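Local coordinates for protein O-ureido-L-serine synthase (PDB 3X44) that uses pyridoxal 5'-phosphate to join hydroxyurea to O-acetyl-L-serine, giving O-ureido-L-serine for the biosynthesis of the antibiotic D-cycloserine, at residues A[240-251]-A[263-274]; A[164-174]-A[282-290]. The protein carries 1 engineered substitution. One frame throughout, in Å; residues are numbered along the deposited sequence.

Interaction 1. Residues A[240-251]-A[263-274]; sequences VTMDEVTARDTS and GISAGATVATAL. With PUS ((E)-O-(carbamoylamino)-N-({3-hydroxy-2-methyl-5-[(phosphonooxy)methyl]pyridin-4-yl}methylidene)-L-serine), chain C.
Thr250 drops into helix 264-274 as a knob into a hole, its side chain seated among Gly267, Val270, Ala271 and Leu274. This is a near-perpendicular helix pair of the type II (tryptophan synthase beta-like) PLP fold: helices 244-251 and 264-274 cross at 96°, their axes only 6.9 Å apart. Small residues permit that closeness. The CA of Gly267 lies against the backbone of the other helix, 3.4 Å from Ala247 O in a CA-H...O contact, and the CB of Ala247 rests on Ala268, 3.7 Å from its CB, with Ile264 CG2 on its flank.

The knob is held by its own helix. Thr250 OG1, anti to the carbonyl carbon (chi1 -54°), donates to Thr246 O, which also takes the amide of Thr250 from the opposite face of its plane; CG2 is thereby turned to Val270 CG1. At the start of the same helix Asp243 is the N-cap, receiving Thr246 N on OD2 in a capping bond.

Strand 240-242 also packs on the helix. Met242 sets out with CG anti to the backbone N (chi1 172°), passes over Ala268, then bends at chi2 and chi3 to bring CE tightly onto Ala271 CB, at 3.5 Å, and next to Thr272 OG1. That hydroxyl shares a water with Thr241 O, so strand and helix are also bridged through solvent. Val240 CG2 meets Thr272 CG2 farther along, beside Val199 and Leu201 of the neighbouring strand.

From the side of helix 264-274 turned away from helix 244-251, Ser265 reaches the cofactor, here carried as its external aldimine with O-ureido-L-serine: Ser265 OG donates to the pyridine nitrogen N1 over 2.7 Å.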
# COMPACT_ATOMS: atom_id res chain seq x y z
N VAL A 240 -16.50 -15.14 -26.80
CA VAL A 240 -16.12 -16.54 -26.99
C VAL A 240 -16.77 -17.49 -25.99
O VAL A 240 -17.53 -17.07 -25.11
CB VAL A 240 -14.59 -16.69 -26.84
CG1 VAL A 240 -13.88 -15.84 -27.88
CG2 VAL A 240 -14.17 -16.27 -25.44
N THR A 241 -16.48 -18.78 -26.14
CA THR A 241 -17.00 -19.80 -25.25
C THR A 241 -15.85 -20.57 -24.62
O THR A 241 -14.72 -20.53 -25.09
CB THR A 241 -17.88 -20.83 -25.98
OG1 THR A 241 -17.16 -21.37 -27.10
CG2 THR A 241 -19.18 -20.19 -26.45
N MET A 242 -16.16 -21.27 -23.53
CA MET A 242 -15.19 -22.09 -22.81
C MET A 242 -16.00 -23.20 -22.14
O MET A 242 -17.01 -22.93 -21.49
CB MET A 242 -14.45 -21.26 -21.76
CG MET A 242 -13.55 -22.07 -20.83
SD MET A 242 -12.36 -23.12 -21.72
CE MET A 242 -11.39 -21.87 -22.59
N ASP A 243 -15.55 -24.44 -22.31
CA ASP A 243 -16.26 -25.56 -21.72
C ASP A 243 -15.85 -25.73 -20.26
O ASP A 243 -14.71 -25.47 -19.88
CB ASP A 243 -15.97 -26.84 -22.51
CG ASP A 243 -14.54 -27.30 -22.35
OD1 ASP A 243 -13.67 -26.77 -23.07
OD2 ASP A 243 -14.29 -28.19 -21.51
N GLU A 244 -16.81 -26.16 -19.44
CA GLU A 244 -16.58 -26.31 -18.01
C GLU A 244 -15.43 -27.23 -17.61
O GLU A 244 -14.72 -26.94 -16.66
CB GLU A 244 -17.87 -26.75 -17.32
CG GLU A 244 -18.49 -28.02 -17.86
CD GLU A 244 -19.92 -28.20 -17.39
OE1 GLU A 244 -20.40 -29.35 -17.32
OE2 GLU A 244 -20.57 -27.18 -17.09
N VAL A 245 -15.26 -28.34 -18.33
CA VAL A 245 -14.19 -29.28 -18.02
C VAL A 245 -12.82 -28.62 -18.19
O VAL A 245 -11.96 -28.71 -17.31
CB VAL A 245 -14.27 -30.54 -18.90
CG1 VAL A 245 -13.23 -31.56 -18.46
CG2 VAL A 245 -15.66 -31.14 -18.81
N THR A 246 -12.62 -27.96 -19.33
CA THR A 246 -11.35 -27.29 -19.58
C THR A 246 -11.09 -26.28 -18.46
O THR A 246 -9.97 -26.14 -17.97
CB THR A 246 -11.37 -26.53 -20.91
OG1 THR A 246 -11.56 -27.45 -21.99
CG2 THR A 246 -10.07 -25.78 -21.11
N ALA A 247 -12.14 -25.58 -18.05
CA ALA A 247 -12.05 -24.57 -17.00
C ALA A 247 -11.61 -25.22 -15.69
O ALA A 247 -10.73 -24.71 -14.99
CB ALA A 247 -13.40 -23.88 -16.81
N ARG A 248 -12.26 -26.34 -15.37
CA ARG A 248 -11.98 -27.10 -14.16
C ARG A 248 -10.52 -27.56 -14.14
O ARG A 248 -9.83 -27.47 -13.12
CB ARG A 248 -12.92 -28.31 -14.10
CG ARG A 248 -13.07 -28.95 -12.73
CD ARG A 248 -11.96 -29.96 -12.46
NE ARG A 248 -11.73 -30.88 -13.58
CZ ARG A 248 -12.34 -32.05 -13.72
NH1 ARG A 248 -13.22 -32.46 -12.82
NH2 ARG A 248 -12.06 -32.82 -14.76
N ASP A 249 -10.07 -28.07 -15.28
CA ASP A 249 -8.70 -28.55 -15.41
C ASP A 249 -7.70 -27.40 -15.31
O ASP A 249 -6.59 -27.57 -14.80
CB ASP A 249 -8.52 -29.26 -16.76
CG ASP A 249 -9.25 -30.58 -16.82
OD1 ASP A 249 -9.33 -31.16 -17.92
OD2 ASP A 249 -9.75 -31.05 -15.77
N THR A 250 -8.09 -26.23 -15.80
CA THR A 250 -7.20 -25.08 -15.76
C THR A 250 -7.07 -24.54 -14.33
O THR A 250 -6.00 -24.05 -13.93
CB THR A 250 -7.69 -23.99 -16.72
OG1 THR A 250 -7.84 -24.56 -18.03
CG2 THR A 250 -6.71 -22.85 -16.80
N SER A 251 -8.14 -24.66 -13.55
CA SER A 251 -8.11 -24.23 -12.15
C SER A 251 -7.15 -25.15 -11.40
O SER A 251 -6.39 -24.72 -10.53
CB SER A 251 -9.50 -24.33 -11.53
OG SER A 251 -9.42 -24.43 -10.11
N GLY A 263 -11.48 -20.51 -8.17
CA GLY A 263 -12.68 -21.24 -8.57
C GLY A 263 -12.74 -21.66 -10.03
O GLY A 263 -11.76 -21.55 -10.77
N ILE A 264 -13.90 -22.16 -10.45
CA ILE A 264 -14.11 -22.61 -11.82
C ILE A 264 -14.08 -21.48 -12.82
O ILE A 264 -13.35 -21.55 -13.81
CB ILE A 264 -15.44 -23.36 -11.98
CG1 ILE A 264 -15.74 -24.17 -10.72
CG2 ILE A 264 -15.38 -24.26 -13.19
CD1 ILE A 264 -14.81 -25.37 -10.52
N SER A 265 -14.85 -20.43 -12.57
CA SER A 265 -14.88 -19.30 -13.48
C SER A 265 -13.47 -18.75 -13.64
O SER A 265 -13.12 -18.21 -14.68
CB SER A 265 -15.82 -18.20 -12.96
OG SER A 265 -15.27 -17.54 -11.83
N ALA A 266 -12.66 -18.90 -12.59
CA ALA A 266 -11.29 -18.43 -12.63
C ALA A 266 -10.51 -19.29 -13.63
O ALA A 266 -9.76 -18.77 -14.46
CB ALA A 266 -10.66 -18.52 -11.25
N GLY A 267 -10.69 -20.60 -13.54
CA GLY A 267 -10.00 -21.48 -14.47
C GLY A 267 -10.46 -21.21 -15.89
O GLY A 267 -9.70 -21.39 -16.85
N ALA A 268 -11.71 -20.78 -16.03
CA ALA A 268 -12.26 -20.49 -17.35
C ALA A 268 -11.55 -19.33 -18.03
O ALA A 268 -11.07 -19.47 -19.15
CB ALA A 268 -13.77 -20.20 -17.24
N THR A 269 -11.47 -18.19 -17.34
CA THR A 269 -10.82 -17.00 -17.88
C THR A 269 -9.36 -17.27 -18.24
O THR A 269 -8.90 -16.90 -19.31
CB THR A 269 -10.89 -15.81 -16.89
OG1 THR A 269 -10.24 -16.17 -15.67
CG2 THR A 269 -12.34 -15.45 -16.60
N VAL A 270 -8.64 -17.93 -17.34
CA VAL A 270 -7.25 -18.25 -17.61
C VAL A 270 -7.14 -19.14 -18.85
O VAL A 270 -6.27 -18.91 -19.71
CB VAL A 270 -6.61 -18.98 -16.42
CG1 VAL A 270 -5.20 -19.46 -16.79
CG2 VAL A 270 -6.56 -18.04 -15.23
N ALA A 271 -8.01 -20.15 -18.93
CA ALA A 271 -8.04 -21.08 -20.05
C ALA A 271 -8.21 -20.31 -21.36
O ALA A 271 -7.49 -20.52 -22.33
CB ALA A 271 -9.19 -22.07 -19.88
N THR A 272 -9.18 -19.40 -21.37
CA THR A 272 -9.43 -18.59 -22.54
C THR A 272 -8.19 -17.78 -22.89
O THR A 272 -7.77 -17.74 -24.05
CB THR A 272 -10.61 -17.63 -22.31
OG1 THR A 272 -11.84 -18.38 -22.36
CG2 THR A 272 -10.63 -16.54 -23.37
N ALA A 273 -7.61 -17.14 -21.88
CA ALA A 273 -6.42 -16.32 -22.08
C ALA A 273 -5.27 -17.14 -22.65
O ALA A 273 -4.53 -16.66 -23.52
CB ALA A 273 -6.00 -15.69 -20.75
N LEU A 274 -5.10 -18.36 -22.14
CA LEU A 274 -4.04 -19.23 -22.60
C LEU A 274 -4.29 -19.62 -24.05
O LEU A 274 -3.36 -19.77 -24.84
CB LEU A 274 -3.96 -20.49 -21.72
CG LEU A 274 -3.34 -20.32 -20.33
CD1 LEU A 274 -3.50 -21.60 -19.53
CD2 LEU A 274 -1.86 -19.97 -20.46
N PUS C . -21.64 -14.04 -8.98
CA PUS C . -22.97 -13.38 -8.69
CB PUS C . -23.97 -13.53 -9.90
OG PUS C . -24.20 -14.98 -10.20
ND PUS C . -25.53 -15.20 -10.71
CE PUS C . -25.70 -15.79 -11.91
NZ2 PUS C . -24.68 -15.82 -12.80
OZ1 PUS C . -26.74 -16.29 -12.19
C PUS C . -23.59 -14.03 -7.44
O PUS C . -22.87 -14.61 -6.66
OT PUS C . -24.78 -13.97 -7.23
C2 PUS C . -17.81 -16.08 -9.96
C3 PUS C . -19.01 -15.36 -9.51
C4 PUS C . -19.58 -14.31 -10.37
C5 PUS C . -18.90 -14.00 -11.63
C6 PUS C . -17.70 -14.76 -11.99
C2A PUS C . -17.23 -17.19 -9.12
C4A PUS C . -20.91 -13.67 -10.05
C5A PUS C . -19.42 -12.92 -12.57
N1 PUS C . -17.22 -15.75 -11.16
O3 PUS C . -19.55 -15.62 -8.30
O1P PUS C . -21.39 -10.70 -11.84
O2P PUS C . -19.57 -9.23 -12.20
O3P PUS C . -20.30 -10.67 -13.95
O4P PUS C . -19.16 -11.58 -12.02
P PUS C . -20.11 -10.55 -12.51
O HOH W 1 -12.32 -19.24 -24.96

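Interaction 2. Residues A[164-174]-A[282-290]; sequences FAGKRLDHFVT and EGTVLLAML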
# COMPACT_ATOMS: atom_id res chain seq x y z
N PHE A 164 -1.06 -1.21 -14.87
CA PHE A 164 -0.54 -1.31 -16.23
C PHE A 164 -0.17 0.02 -16.87
O PHE A 164 0.21 0.06 -18.04
CB PHE A 164 -1.53 -2.05 -17.12
CG PHE A 164 -1.43 -3.55 -17.00
CD1 PHE A 164 -2.34 -4.26 -16.24
CD2 PHE A 164 -0.40 -4.24 -17.64
CE1 PHE A 164 -2.23 -5.64 -16.10
CE2 PHE A 164 -0.27 -5.62 -17.50
CZ PHE A 164 -1.19 -6.32 -16.73
N ALA A 165 -0.26 1.11 -16.11
CA ALA A 165 0.08 2.43 -16.63
C ALA A 165 1.53 2.43 -17.10
O ALA A 165 2.43 2.04 -16.36
CB ALA A 165 -0.14 3.50 -15.57
N GLY A 166 1.74 2.86 -18.34
CA GLY A 166 3.08 2.90 -18.90
C GLY A 166 3.58 1.53 -19.32
O GLY A 166 4.74 1.39 -19.71
N LYS A 167 2.70 0.54 -19.25
CA LYS A 167 3.05 -0.84 -19.62
C LYS A 167 2.16 -1.43 -20.70
O LYS A 167 1.05 -0.95 -20.95
CB LYS A 167 3.01 -1.73 -18.38
CG LYS A 167 4.13 -1.47 -17.40
CD LYS A 167 3.79 -2.01 -16.03
CE LYS A 167 4.61 -1.32 -14.94
NZ LYS A 167 6.07 -1.32 -15.26
N ARG A 168 2.64 -2.49 -21.34
CA ARG A 168 1.89 -3.14 -22.40
C ARG A 168 0.77 -4.05 -21.89
O ARG A 168 0.97 -4.87 -20.99
CB ARG A 168 2.83 -3.97 -23.27
CG ARG A 168 2.12 -4.86 -24.28
CD ARG A 168 3.01 -5.21 -25.46
NE ARG A 168 2.30 -5.99 -26.46
CZ ARG A 168 2.89 -6.62 -27.47
NH1 ARG A 168 4.21 -6.55 -27.62
NH2 ARG A 168 2.17 -7.33 -28.33
N LEU A 169 -0.42 -3.87 -22.46
CA LEU A 169 -1.59 -4.67 -22.13
C LEU A 169 -2.38 -4.82 -23.43
O LEU A 169 -2.79 -3.82 -24.03
CB LEU A 169 -2.46 -3.99 -21.06
CG LEU A 169 -3.72 -4.78 -20.67
CD1 LEU A 169 -3.33 -6.15 -20.13
CD2 LEU A 169 -4.53 -4.00 -19.63
N ASP A 170 -2.59 -6.06 -23.85
CA ASP A 170 -3.29 -6.36 -25.10
C ASP A 170 -4.70 -6.93 -24.98
O ASP A 170 -5.56 -6.62 -25.80
CB ASP A 170 -2.45 -7.31 -25.95
CG ASP A 170 -1.10 -6.73 -26.28
OD1 ASP A 170 -1.05 -5.75 -27.05
OD2 ASP A 170 -0.09 -7.25 -25.77
N HIS A 171 -4.94 -7.79 -23.99
CA HIS A 171 -6.26 -8.39 -23.81
C HIS A 171 -6.69 -8.44 -22.35
O HIS A 171 -5.88 -8.70 -21.47
CB HIS A 171 -6.29 -9.83 -24.33
CG HIS A 171 -5.59 -10.01 -25.63
ND1 HIS A 171 -6.26 -10.06 -26.84
CD2 HIS A 171 -4.28 -10.19 -25.93
CE1 HIS A 171 -5.39 -10.26 -27.81
NE2 HIS A 171 -4.18 -10.34 -27.29
N PHE A 172 -7.98 -8.19 -22.12
CA PHE A 172 -8.57 -8.25 -20.79
C PHE A 172 -9.59 -9.38 -20.88
O PHE A 172 -10.52 -9.34 -21.69
CB PHE A 172 -9.28 -6.93 -20.45
CG PHE A 172 -10.07 -6.99 -19.17
CD1 PHE A 172 -9.42 -7.16 -17.95
CD2 PHE A 172 -11.45 -6.89 -19.19
CE1 PHE A 172 -10.14 -7.24 -16.76
CE2 PHE A 172 -12.18 -6.97 -18.00
CZ PHE A 172 -11.52 -7.14 -16.79
N VAL A 173 -9.44 -10.40 -20.04
CA VAL A 173 -10.35 -11.55 -20.11
C VAL A 173 -11.24 -11.75 -18.90
O VAL A 173 -10.77 -11.77 -17.76
CB VAL A 173 -9.56 -12.84 -20.34
CG1 VAL A 173 -10.51 -13.98 -20.62
CG2 VAL A 173 -8.58 -12.65 -21.49
N THR A 174 -12.53 -11.93 -19.15
CA THR A 174 -13.47 -12.15 -18.07
C THR A 174 -14.72 -12.88 -18.52
O THR A 174 -15.10 -12.85 -19.69
CB THR A 174 -13.92 -10.81 -17.44
OG1 THR A 174 -14.90 -11.06 -16.42
CG2 THR A 174 -14.53 -9.90 -18.51
N GLU A 282 4.46 -12.45 -30.44
CA GLU A 282 5.40 -12.35 -29.33
C GLU A 282 5.24 -11.02 -28.60
O GLU A 282 5.01 -9.99 -29.22
CB GLU A 282 6.83 -12.49 -29.85
CG GLU A 282 6.99 -13.53 -30.96
CD GLU A 282 8.33 -14.24 -30.91
OE1 GLU A 282 8.39 -15.44 -31.25
OE2 GLU A 282 9.33 -13.59 -30.52
N GLY A 283 5.37 -11.05 -27.28
CA GLY A 283 5.24 -9.84 -26.48
C GLY A 283 3.83 -9.57 -25.98
O GLY A 283 3.63 -8.74 -25.09
N THR A 284 2.86 -10.28 -26.54
CA THR A 284 1.46 -10.12 -26.16
C THR A 284 1.24 -10.29 -24.66
O THR A 284 1.67 -11.29 -24.07
CB THR A 284 0.57 -11.13 -26.92
OG1 THR A 284 0.60 -10.84 -28.32
CG2 THR A 284 -0.87 -11.08 -26.42
N VAL A 285 0.59 -9.31 -24.04
CA VAL A 285 0.30 -9.34 -22.61
C VAL A 285 -1.21 -9.46 -22.37
O VAL A 285 -2.00 -8.69 -22.94
CB VAL A 285 0.81 -8.08 -21.89
CG1 VAL A 285 0.52 -8.19 -20.40
CG2 VAL A 285 2.30 -7.90 -22.13
N LEU A 286 -1.60 -10.41 -21.53
CA LEU A 286 -3.01 -10.64 -21.24
C LEU A 286 -3.30 -10.62 -19.75
O LEU A 286 -2.47 -11.03 -18.94
CB LEU A 286 -3.46 -11.98 -21.81
CG LEU A 286 -3.18 -12.22 -23.29
CD1 LEU A 286 -1.84 -12.95 -23.47
CD2 LEU A 286 -4.32 -13.04 -23.87
N LEU A 287 -4.50 -10.15 -19.39
CA LEU A 287 -4.94 -10.10 -18.00
C LEU A 287 -6.25 -10.88 -17.85
O LEU A 287 -7.22 -10.63 -18.57
CB LEU A 287 -5.17 -8.65 -17.57
CG LEU A 287 -5.77 -8.49 -16.17
CD1 LEU A 287 -4.73 -8.93 -15.13
CD2 LEU A 287 -6.19 -7.04 -15.94
N ALA A 288 -6.27 -11.81 -16.89
CA ALA A 288 -7.44 -12.63 -16.63
C ALA A 288 -7.96 -12.44 -15.20
O ALA A 288 -7.18 -12.39 -14.24
CB ALA A 288 -7.11 -14.10 -16.86
N MET A 289 -9.28 -12.35 -15.07
CA MET A 289 -9.91 -12.19 -13.76
C MET A 289 -10.11 -13.54 -13.08
O MET A 289 -10.55 -14.50 -13.70
CB MET A 289 -11.29 -11.53 -13.91
CG MET A 289 -11.27 -10.13 -14.48
SD MET A 289 -10.56 -8.96 -13.31
CE MET A 289 -11.75 -9.04 -11.96
N LEU A 290 -9.77 -13.61 -11.79
CA LEU A 290 -9.95 -14.81 -10.99
C LEU A 290 -10.93 -14.32 -9.91
O LEU A 290 -10.52 -13.76 -8.89
CB LEU A 290 -8.63 -15.27 -10.35
CG LEU A 290 -7.37 -15.36 -11.22
CD1 LEU A 290 -6.30 -16.10 -10.42
CD2 LEU A 290 -7.65 -16.07 -12.54
O HOH W 2 -0.56 -8.64 -29.20
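Asp170 OD2 is gripped twice: Val285 N comes to its anti lone pair in an almost straight bond (2.8 Å, 170°), and Arg168 NE reaches the syn one as a salt bridge. The extended Arg168 chain lays its guanidinium over the Gly283 carbonyl, with Gly283 O above the centre of one face, while a water links NH2 to Thr284 OG1, which is also hydrogen-bonded to Pro281 O. Val285 O in turn accepts from both Asp170 N and His171 N.

From there the strands run parallel in regular register. Leu287 N bonds to His171 O, Val173 N to Leu287 O (2.7 Å) and Met289 N to Val173 O.

On one face His171 and Leu286 lie side by side, His171 CD2 3.5 Å from Leu286 CG, and Thr284 CG2 sits at the edge of the imidazole. On the other, Leu287 CD2 meets the edge of the Phe172 ring at CD1, 3.8 Å away. Met289 sets its sulfur by the edge of that ring, a Met-aromatic contact.

The pair forms the middle of a mixed sheet, between strands 28-33 and 197-203; helix 180-192 covers Phe172, and helix 264-278 packs on His171, Val173 and Leu286.

In the fold
Interactions 1 and 2 have centres about 17 Å apart and share one mixed sheet. Strand 238-242 of interaction 1 is an outermost strand of that sheet within this chain; the pair of interaction 2 is central, with strand 197-203 in between. Along the chain, interaction 1 is nested in the loop that interaction 2 closes, and helix 264-278 leads on to strand 285-290. They touch directly: Thr269 OG1 lies 2.6 Å from Met289 O, probably a hydrogen bond, and Val270 CG2 packs on Leu290 CD2. The helix that offers Ser265 to the cofactor thus packs on one face of the sheet, against its central strands, while Thr174 ends its strand near PLP-binding Thr181.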